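Local coordinates for protein lipoxygenase (Cyanothece sp., PDB 5EK8) that probably catalyses the dioxygenation of polyunsaturated fatty acids at a non-heme iron centre, as lipoxygenases do, at residues S313-P316 / D317-A320; E358-K362 / A363-M367; L410-F413 / V414-P418; L419-P422 / G423-M427. All blocks are in the same frame, centred on the assembly; numbering follows the deposited sequence.

Interaction 1. Residues S313-P316 / D317-A320; sequences SRYP and DSLA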
loop_
_atom_site.group_PDB
_atom_site.type_symbol
_atom_site.label_atom_id
_atom_site.label_comp_id
_atom_site.label_asym_id
_atom_site.label_seq_id
_atom_site.Cartn_x
_atom_site.Cartn_y
_atom_site.Cartn_z
ATOM N N SER A 313 12.734 10.252 27.972
ATOM C CA SER A 313 13.428 9.155 27.306
ATOM C C SER A 313 13.526 7.883 28.143
ATOM O O SER A 313 13.608 7.927 29.371
ATOM C CB SER A 313 14.833 9.604 26.894
ATOM O OG SER A 313 14.776 10.765 26.085
ATOM N N ARG A 314 13.510 6.750 27.452
ATOM C CA ARG A 314 13.830 5.466 28.047
ATOM C C ARG A 314 15.292 5.438 28.453
ATOM O O ARG A 314 16.137 6.014 27.765
ATOM C CB ARG A 314 13.547 4.333 27.061
ATOM C CG ARG A 314 12.126 4.319 26.540
ATOM C CD ARG A 314 11.233 3.449 27.403
ATOM N NE ARG A 314 11.235 2.067 26.948
ATOM C CZ ARG A 314 10.267 1.520 26.225
ATOM N NH1 ARG A 314 9.199 2.239 25.888
ATOM N NH2 ARG A 314 10.366 0.252 25.851
ATOM N N TYR A 315 15.595 4.783 29.569
ATOM C CA TYR A 315 16.978 4.435 29.866
ATOM C C TYR A 315 17.416 3.463 28.780
ATOM O O TYR A 315 16.569 2.826 28.148
ATOM C CB TYR A 315 17.121 3.810 31.258
ATOM C CG TYR A 315 16.842 4.762 32.399
ATOM C CD1 TYR A 315 17.867 5.489 32.993
ATOM C CD2 TYR A 315 15.550 4.934 32.886
ATOM C CE1 TYR A 315 17.615 6.363 34.036
ATOM C CE2 TYR A 315 15.288 5.807 33.932
ATOM C CZ TYR A 315 16.324 6.518 34.502
ATOM O OH TYR A 315 16.071 7.388 35.539
ATOM N N PRO A 316 18.731 3.359 28.534
ATOM C CA PRO A 316 19.181 2.348 27.572
ATOM C C PRO A 316 18.716 0.951 27.978
ATOM O O PRO A 316 18.408 0.130 27.112
ATOM C CB PRO A 316 20.706 2.466 27.625
ATOM C CG PRO A 316 20.954 3.868 28.059
ATOM C CD PRO A 316 19.838 4.211 29.004
ATOM N N ASP A 317 18.652 0.715 29.287
ATOM C CA ASP A 317 18.128 -0.525 29.866
ATOM C C ASP A 317 16.655 -0.795 29.553
ATOM O O ASP A 317 16.269 -1.934 29.297
ATOM C CB ASP A 317 18.301 -0.507 31.388
ATOM C CG ASP A 317 19.618 -1.090 31.833
ATOM O OD1 ASP A 317 20.047 -0.784 32.967
ATOM O OD2 ASP A 317 20.225 -1.855 31.052
ATOM N N SER A 318 15.840 0.254 29.596
ATOM C CA SER A 318 14.390 0.123 29.480
ATOM C C SER A 318 13.918 -0.434 28.129
ATOM O O SER A 318 13.429 0.301 27.270
ATOM C CB SER A 318 13.738 1.481 29.750
ATOM O OG SER A 318 13.984 1.887 31.088
ATOM N N LEU A 319 14.043 -1.748 27.970
ATOM C CA LEU A 319 13.684 -2.410 26.722
ATOM C C LEU A 319 12.197 -2.708 26.638
ATOM O O LEU A 319 11.510 -2.249 25.725
ATOM C CB LEU A 319 14.472 -3.710 26.567
ATOM C CG LEU A 319 15.992 -3.592 26.608
ATOM C CD1 LEU A 319 16.628 -4.947 26.343
ATOM C CD2 LEU A 319 16.465 -2.545 25.601
ATOM N N ALA A 320 11.713 -3.487 27.601
ATOM C CA ALA A 320 10.322 -3.931 27.629
ATOM C C ALA A 320 9.344 -2.763 27.727
ATOM O O ALA A 320 9.683 -1.716 28.277
ATOM C CB ALA A 320 10.114 -4.892 28.789
#

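Interaction 2. Residues E358-K362 / A363-M367; sequences EHYAK and AHVQM. With FE2 (Fe (II) ion), chain B.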
loop_
_atom_site.group_PDB
_atom_site.type_symbol
_atom_site.label_atom_id
_atom_site.label_comp_id
_atom_site.label_asym_id
_atom_site.label_seq_id
_atom_site.Cartn_x
_atom_site.Cartn_y
_atom_site.Cartn_z
ATOM N N GLU A 358 1.473 5.879 9.255
ATOM C CA GLU A 358 0.948 6.658 8.130
ATOM C C GLU A 358 1.205 6.000 6.780
ATOM O O GLU A 358 0.357 6.021 5.886
ATOM C CB GLU A 358 1.555 8.060 8.136
ATOM C CG GLU A 358 1.357 8.801 9.439
ATOM C CD GLU A 358 -0.087 8.789 9.879
ATOM O OE1 GLU A 358 -0.364 8.349 11.019
ATOM O OE2 GLU A 358 -0.945 9.220 9.076
ATOM N N HIS A 359 2.381 5.409 6.641
ATOM C CA HIS A 359 2.753 4.757 5.405
ATOM C C HIS A 359 2.367 3.285 5.361
ATOM O O HIS A 359 1.338 2.917 4.791
ATOM C CB HIS A 359 4.250 4.887 5.189
ATOM C CG HIS A 359 4.668 4.664 3.776
ATOM N ND1 HIS A 359 5.984 4.524 3.404
ATOM C CD2 HIS A 359 3.936 4.562 2.640
ATOM C CE1 HIS A 359 6.049 4.346 2.094
ATOM N NE2 HIS A 359 4.822 4.367 1.613
ATOM N N TYR A 360 3.212 2.446 5.953
ATOM C CA TYR A 360 3.057 1.000 5.838
ATOM C C TYR A 360 1.712 0.498 6.350
ATOM O O TYR A 360 1.044 -0.292 5.686
ATOM C CB TYR A 360 4.183 0.282 6.578
ATOM C CG TYR A 360 4.042 -1.222 6.553
ATOM C CD1 TYR A 360 4.256 -1.941 5.380
ATOM C CD2 TYR A 360 3.696 -1.923 7.699
ATOM C CE1 TYR A 360 4.122 -3.320 5.357
ATOM C CE2 TYR A 360 3.561 -3.292 7.685
ATOM C CZ TYR A 360 3.776 -3.987 6.518
ATOM O OH TYR A 360 3.640 -5.354 6.524
ATOM N N ALA A 361 1.306 0.964 7.522
ATOM C CA ALA A 361 0.061 0.491 8.111
ATOM C C ALA A 361 -1.168 1.053 7.403
ATOM O O ALA A 361 -2.013 0.295 6.921
ATOM C CB ALA A 361 0.013 0.834 9.581
ATOM N N LYS A 362 -1.267 2.379 7.349
ATOM C CA LYS A 362 -2.478 3.038 6.860
ATOM C C LYS A 362 -2.675 2.913 5.355
ATOM O O LYS A 362 -3.806 2.836 4.877
ATOM C CB LYS A 362 -2.478 4.519 7.246
ATOM C CG LYS A 362 -3.780 5.234 6.895
ATOM C CD LYS A 362 -3.759 6.706 7.293
ATOM C CE LYS A 362 -3.562 6.880 8.789
ATOM N NZ LYS A 362 -3.699 8.298 9.209
ATOM N N ALA A 363 -1.582 2.897 4.603
ATOM C CA ALA A 363 -1.698 2.836 3.152
ATOM C C ALA A 363 -1.624 1.401 2.637
ATOM O O ALA A 363 -2.569 0.915 2.022
ATOM C CB ALA A 363 -0.632 3.687 2.499
ATOM N N HIS A 364 -0.511 0.726 2.891
ATOM C CA HIS A 364 -0.286 -0.596 2.315
ATOM C C HIS A 364 -1.224 -1.652 2.877
ATOM O O HIS A 364 -2.070 -2.209 2.163
ATOM C CB HIS A 364 1.159 -1.031 2.547
ATOM C CG HIS A 364 2.154 -0.286 1.718
ATOM N ND1 HIS A 364 2.650 -0.774 0.525
ATOM C CD2 HIS A 364 2.746 0.917 1.902
ATOM C CE1 HIS A 364 3.505 0.091 0.016
ATOM N NE2 HIS A 364 3.582 1.128 0.835
ATOM N N VAL A 365 -1.059 -1.928 4.165
ATOM C CA VAL A 365 -1.817 -2.974 4.820
ATOM C C VAL A 365 -3.320 -2.736 4.723
ATOM O O VAL A 365 -4.069 -3.644 4.369
ATOM C CB VAL A 365 -1.417 -3.103 6.294
ATOM C CG1 VAL A 365 -2.214 -4.224 6.956
ATOM C CG2 VAL A 365 0.077 -3.351 6.409
ATOM N N GLN A 366 -3.764 -1.521 5.021
ATOM C CA GLN A 366 -5.195 -1.254 5.035
ATOM C C GLN A 366 -5.820 -1.445 3.653
ATOM O O GLN A 366 -6.978 -1.843 3.541
ATOM C CB GLN A 366 -5.492 0.157 5.548
ATOM C CG GLN A 366 -6.982 0.391 5.775
ATOM C CD GLN A 366 -7.353 1.846 5.993
ATOM O OE1 GLN A 366 -8.539 2.188 6.056
ATOM N NE2 GLN A 366 -6.348 2.712 6.116
ATOM N N MET A 367 -5.053 -1.182 2.600
ATOM C CA MET A 367 -5.602 -1.262 1.250
ATOM C C MET A 367 -5.465 -2.655 0.633
ATOM O O MET A 367 -6.208 -2.999 -0.293
ATOM C CB MET A 367 -4.945 -0.221 0.343
ATOM C CG MET A 367 -5.327 1.226 0.655
ATOM S SD MET A 367 -7.091 1.576 0.494
ATOM C CE MET A 367 -7.607 1.612 2.210
HETATM FE FE FE2 B . 4.796 2.921 -0.372
#

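Interaction 3. Residues L410-F413 / V414-P418; sequences LGLF and VTNGP. With NA (sodium ion), chain C.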
loop_
_atom_site.group_PDB
_atom_site.type_symbol
_atom_site.label_atom_id
_atom_site.label_comp_id
_atom_site.label_asym_id
_atom_site.label_seq_id
_atom_site.Cartn_x
_atom_site.Cartn_y
_atom_site.Cartn_z
ATOM N N LEU A 410 15.964 -7.815 8.981
ATOM C CA LEU A 410 16.699 -7.169 7.894
ATOM C C LEU A 410 15.960 -5.985 7.267
ATOM O O LEU A 410 16.561 -5.191 6.540
ATOM C CB LEU A 410 17.034 -8.200 6.811
ATOM C CG LEU A 410 18.148 -9.190 7.163
ATOM C CD1 LEU A 410 17.822 -10.584 6.646
ATOM C CD2 LEU A 410 19.485 -8.711 6.615
ATOM N N GLY A 411 14.664 -5.870 7.551
ATOM C CA GLY A 411 13.845 -4.796 7.010
ATOM C C GLY A 411 14.220 -3.426 7.546
ATOM O O GLY A 411 14.591 -3.291 8.710
ATOM N N LEU A 412 14.117 -2.407 6.697
ATOM C CA LEU A 412 14.563 -1.064 7.060
ATOM C C LEU A 412 13.830 -0.474 8.267
ATOM O O LEU A 412 14.463 0.078 9.158
ATOM C CB LEU A 412 14.408 -0.106 5.880
ATOM C CG LEU A 412 15.209 1.189 6.054
ATOM C CD1 LEU A 412 16.661 0.999 5.603
ATOM C CD2 LEU A 412 14.559 2.333 5.300
ATOM N N PHE A 413 12.505 -0.583 8.291
ATOM C CA PHE A 413 11.715 0.037 9.353
ATOM C C PHE A 413 11.983 -0.617 10.711
ATOM O O PHE A 413 11.950 0.047 11.744
ATOM C CB PHE A 413 10.221 -0.027 9.023
ATOM C CG PHE A 413 9.838 0.736 7.786
ATOM C CD1 PHE A 413 10.678 1.701 7.259
ATOM C CD2 PHE A 413 8.631 0.489 7.153
ATOM C CE1 PHE A 413 10.325 2.403 6.121
ATOM C CE2 PHE A 413 8.269 1.188 6.014
ATOM C CZ PHE A 413 9.118 2.146 5.498
ATOM N N VAL A 414 12.253 -1.918 10.700
ATOM C CA VAL A 414 12.617 -2.631 11.919
ATOM C C VAL A 414 14.044 -2.301 12.347
ATOM O O VAL A 414 14.270 -1.783 13.442
ATOM C CB VAL A 414 12.488 -4.156 11.737
ATOM C CG1 VAL A 414 13.009 -4.888 12.968
ATOM C CG2 VAL A 414 11.040 -4.543 11.436
ATOM N N THR A 415 14.995 -2.607 11.466
ATOM C CA THR A 415 16.422 -2.387 11.705
ATOM C C THR A 415 16.747 -0.958 12.132
ATOM O O THR A 415 17.365 -0.739 13.172
ATOM C CB THR A 415 17.252 -2.722 10.439
ATOM O OG1 THR A 415 17.249 -4.137 10.217
ATOM C CG2 THR A 415 18.690 -2.248 10.589
ATOM N N ASN A 416 16.330 0.005 11.318
ATOM C CA ASN A 416 16.648 1.410 11.548
ATOM C C ASN A 416 15.719 2.060 12.568
ATOM O O ASN A 416 16.057 3.087 13.155
ATOM C CB ASN A 416 16.594 2.194 10.229
ATOM C CG ASN A 416 17.812 1.961 9.346
ATOM O OD1 ASN A 416 18.668 1.131 9.638
ATOM N ND2 ASN A 416 17.880 2.694 8.251
ATOM N N GLY A 417 14.544 1.464 12.767
ATOM C CA GLY A 417 13.608 1.927 13.776
ATOM C C GLY A 417 14.062 1.546 15.174
ATOM O O GLY A 417 14.779 0.553 15.353
ATOM N N PRO A 418 13.634 2.329 16.181
ATOM C CA PRO A 418 14.035 2.161 17.584
ATOM C C PRO A 418 13.377 0.960 18.265
ATOM O O PRO A 418 13.690 0.642 19.415
ATOM C CB PRO A 418 13.563 3.461 18.230
ATOM C CG PRO A 418 12.357 3.827 17.432
ATOM C CD PRO A 418 12.657 3.421 16.019
HETATM NA NA NA C . 15.420 -1.991 15.593
#

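Interaction 4. Residues L419-P422 / G423-M427; sequences LTYP and GFLQM. With NA (sodium ion), chain C.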
loop_
_atom_site.group_PDB
_atom_site.type_symbol
_atom_site.label_atom_id
_atom_site.label_comp_id
_atom_site.label_asym_id
_atom_site.label_seq_id
_atom_site.Cartn_x
_atom_site.Cartn_y
_atom_site.Cartn_z
ATOM N N LEU A 419 12.469 0.300 17.560
ATOM C CA LEU A 419 11.738 -0.814 18.140
ATOM C C LEU A 419 12.238 -2.150 17.627
ATOM O O LEU A 419 12.930 -2.224 16.615
ATOM C CB LEU A 419 10.244 -0.676 17.847
ATOM C CG LEU A 419 9.611 0.604 18.394
ATOM C CD1 LEU A 419 8.108 0.605 18.145
ATOM C CD2 LEU A 419 9.931 0.768 19.876
ATOM N N THR A 420 11.876 -3.207 18.344
ATOM C CA THR A 420 12.065 -4.562 17.857
ATOM C C THR A 420 11.016 -4.828 16.782
ATOM O O THR A 420 10.136 -3.997 16.547
ATOM C CB THR A 420 11.939 -5.598 18.989
ATOM O OG1 THR A 420 10.581 -5.651 19.439
ATOM C CG2 THR A 420 12.844 -5.229 20.154
ATOM N N TYR A 421 11.109 -5.971 16.114
ATOM C CA TYR A 421 10.067 -6.334 15.161
ATOM C C TYR A 421 8.700 -6.480 15.856
ATOM O O TYR A 421 7.700 -5.979 15.338
ATOM C CB TYR A 421 10.421 -7.617 14.405
ATOM C CG TYR A 421 9.264 -8.143 13.590
ATOM C CD1 TYR A 421 8.879 -7.514 12.406
ATOM C CD2 TYR A 421 8.545 -9.263 14.009
ATOM C CE1 TYR A 421 7.816 -7.989 11.657
ATOM C CE2 TYR A 421 7.477 -9.748 13.269
ATOM C CZ TYR A 421 7.116 -9.104 12.094
ATOM O OH TYR A 421 6.056 -9.575 11.351
ATOM N N PRO A 422 8.644 -7.159 17.023
ATOM C CA PRO A 422 7.351 -7.181 17.724
ATOM C C PRO A 422 6.769 -5.795 18.021
ATOM O O PRO A 422 5.552 -5.637 17.957
ATOM C CB PRO A 422 7.678 -7.916 19.027
ATOM C CG PRO A 422 8.769 -8.844 18.650
ATOM C CD PRO A 422 9.604 -8.100 17.639
ATOM N N GLY A 423 7.616 -4.812 18.319
ATOM C CA GLY A 423 7.148 -3.463 18.591
ATOM C C GLY A 423 6.517 -2.810 17.374
ATOM O O GLY A 423 5.377 -2.328 17.419
ATOM N N PHE A 424 7.271 -2.793 16.282
ATOM C CA PHE A 424 6.807 -2.239 15.016
ATOM C C PHE A 424 5.499 -2.899 14.565
ATOM O O PHE A 424 4.511 -2.227 14.196
ATOM C CB PHE A 424 7.890 -2.413 13.945
ATOM C CG PHE A 424 7.425 -2.073 12.564
ATOM C CD1 PHE A 424 7.443 -0.762 12.120
ATOM C CD2 PHE A 424 6.941 -3.061 11.720
ATOM C CE1 PHE A 424 6.998 -0.445 10.859
ATOM C CE2 PHE A 424 6.493 -2.749 10.466
ATOM C CZ PHE A 424 6.522 -1.441 10.028
ATOM N N LEU A 425 5.512 -4.229 14.595
ATOM C CA LEU A 425 4.331 -5.018 14.281
ATOM C C LEU A 425 3.162 -4.590 15.151
ATOM O O LEU A 425 2.053 -4.401 14.663
ATOM C CB LEU A 425 4.600 -6.507 14.476
ATOM C CG LEU A 425 3.442 -7.404 14.042
ATOM C CD1 LEU A 425 3.200 -7.250 12.545
ATOM C CD2 LEU A 425 3.717 -8.861 14.428
ATOM N N GLN A 426 3.425 -4.415 16.440
ATOM C CA GLN A 426 2.369 -4.043 17.368
ATOM C C GLN A 426 1.766 -2.689 17.012
ATOM O O GLN A 426 0.554 -2.508 17.126
ATOM C CB GLN A 426 2.885 -4.024 18.799
ATOM C CG GLN A 426 1.828 -3.671 19.821
ATOM C CD GLN A 426 2.401 -3.616 21.211
ATOM O OE1 GLN A 426 3.160 -4.499 21.611
ATOM N NE2 GLN A 426 2.061 -2.567 21.955
ATOM N N MET A 427 2.602 -1.747 16.573
ATOM C CA MET A 427 2.081 -0.467 16.091
ATOM C C MET A 427 1.095 -0.728 14.964
ATOM O O MET A 427 -0.043 -0.204 14.952
ATOM C CB MET A 427 3.202 0.452 15.597
ATOM C CG MET A 427 4.166 0.933 16.668
ATOM S SD MET A 427 5.443 2.022 15.994
ATOM C CE MET A 427 4.465 3.452 15.538
HETATM NA NA NA C . 15.420 -1.991 15.593
#

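Interaction 1. Residues S313-P316 / D317-A320
R314 folds its long side chain back over the turn that follows it and takes hold of the backbone of S318 and L319. The grip comes from one edge of the guanidinium group. NE gives S318 O a nearly straight bond of 2.8 Å (167° at the hydrogen) and has that oxygen almost exactly in the guanidinium plane, although the donor stands tilted from the carbonyl plane of S318. On the same edge NH2 adds only weak bonds, one to S318 O and one, strongly bent, to L319 O (2.8 Å). Right-angled bends at chi2 (-91°) and chi3 (-89°) carry the guanidinium back over S318 O. At the base of the side chain, R314 CB packs 3.9 Å from S318 CB.

The backbone beneath makes a beta turn with P316 and D317 at its corners, closed weakly by S318 N to Y315 O at 3.0 Å. An inverse gamma turn centred on S318 comes straight after it. S318 OG sits at the edge of the Y315 ring, 3.9 Å from CD2, but its hydrogen bond is with P324 O.

R314 and S318 are the buried, close-fitting part. Y315, P316 and D317 lie on the solvent side: the tyrosine ring leads away from the turn, and L319 CD2 merely rests 3.6 Å from P316 O.

The segment leaves the end of strand 303-313 and heads for strand 329-331. W279 O and Y282 O in a neighbouring loop also bind the arginine, through NH1 and NH2, and K284 reaches P316 O, so the turn is fastened to the chain just beyond strand 272-277.

Interaction 2. Residues E358-K362 / A363-M367
H359 O receives two backbone donors from the next turn, A363 N at 2.9 Å and, more weakly, H364 N at 3.4 Å. The helix widens here: V365 N reaches Y360 O at 3.1 Å and Q366 N reaches A361 O, both five residues back, the pi-type bonding known from the iron-bearing helix of lipoxygenases. This widening probably helps bring the imidazoles of H359 and H364 round one iron(II), each bound through NE2 at 2.5 Å. Their planes stand at 63°, the edge of H364 turned to the face of H359 in an offset edge-to-face pair; E355 and N398 hold the respective ND1 atoms.

V365 CG2 lies over one face of the Y360 ring, 3.9 Å from its centroid, in a CH-pi contact. Extended, Q366 runs beside K362 and its NE2 meets a lone pair of K362 O at 2.8 Å. A leucine here would probably leave K362 O without that donor and H561 without the amide oxygen it now binds. K362 NZ forms a salt bridge with E358 OE2.

Within helix 337-377, this turn faces helix 549-574, source of the ligand H570, with the terminal carboxylate of I668 also on the iron, while helices 394-404 and 421-432 pack alongside.

Interaction 3. Residues L410-F413 / V414-P418
V414 starts the second segment with its CB 3.8 Å from G411 O, just inside the short helix 412-415, whose N-cap position is G411. Its carbonyl points the other way, and V414 O binds the sodium ion at 2.5 Å.

T415 meets G411 O twice. Its backbone N makes a well-aligned bond of 2.9 Å, and its hydroxyl adds a weak one; with OG1 beside the backbone N (chi1 -70°), the side chain doubles back to the carbonyl that its own amide already uses.

N416 continues the pattern, N to L412 O at 2.9 Å. Its amide crosses the end of L412 so that ND2 lies 3.4 Å from CD1, and the same ND2 is bonded to E610 O on helix 608-623. An alanine in its place would probably leave E610 O without this donor and take away the amide that L412 CD1 packs against.

G417 N makes only a weak, bent bond to F413 O, and its CA-H also approaches that oxygen. G417 itself is extended (psi 154°), and its O binds the sodium ion at 2.6 Å. P418 then packs on F352 of helix 337-377.

Chemically, the site is all oxygen: D285 OD1 and L419 O join the two carbonyls. A carboxylate among neutral carbonyl dipoles suits a hard monovalent cation, which probably helps fix the path of the chain as it leaves this helix.

Interaction 4. Residues L419-P422 / G423-M427
The N-terminal cap of helix 421-432 is built here, one residue beyond a sodium site. T420 occupies the N-cap position, and its OG1 accepts from G423 N at 3.3 Å with an angle of 154° at the hydrogen. That hydroxyl is placed by a chi1 of 69°, which sets it between the backbone N and the carbonyl carbon, facing the first turn; it is also hydrogen-bonded to E283. T420 O takes the first helical bond, from F424 N at 3.1 Å and almost straight (177°). L425 N to Y421 O and Q426 N to P422 O, both 2.9 Å, carry the pattern on.

Two side-chain contacts run beside these bonds. On one flank the Y421 ring lies against L425, whose CB is over a ring face, with CD2 4.0 Å from Y421 CE2. On the buried flank, L419 reaches forward and lays CD1 against M427 SD at 3.7 Å, the two chains crossing at about a right angle; both also touch F352 of helix 337-377. Q426 NE2 is hydrogen-bonded to E430 on the same helix and to N281 O.

L419 looks two ways, since its O binds the sodium ion at 2.7 Å while its side chain packs inward. A threonine hydroxyl accepting from a backbone N-H of the first turn, with a proline in that turn, is a classic helix N-cap, and here it follows directly on a sodium site of three backbone carbonyls and a carboxylate.

How the interactions relate
Along the chain the four contacts come in numerical order. Interaction 1, a turn after strand 303-313, stands apart: its centre is about 28 Å from that of interaction 2 on helix 337-377, and its nearest atoms are about 6 Å from interaction 4. Interactions 3 and 4, centres about 10 Å apart, share the sodium ion and meet where F413 CB lies 3.7 Å from F424 CE1 and V414 packs on Y421. Both also reach the iron-bearing helix, for Y360 CD2 is 3.7 Å from F424 CZ and Y360 CB touches F413. A continuous apolar packing, F413 and F424 against Y360, thus connects the sodium-bound connection between helices 412-415 and 421-432 with the turn that holds the iron.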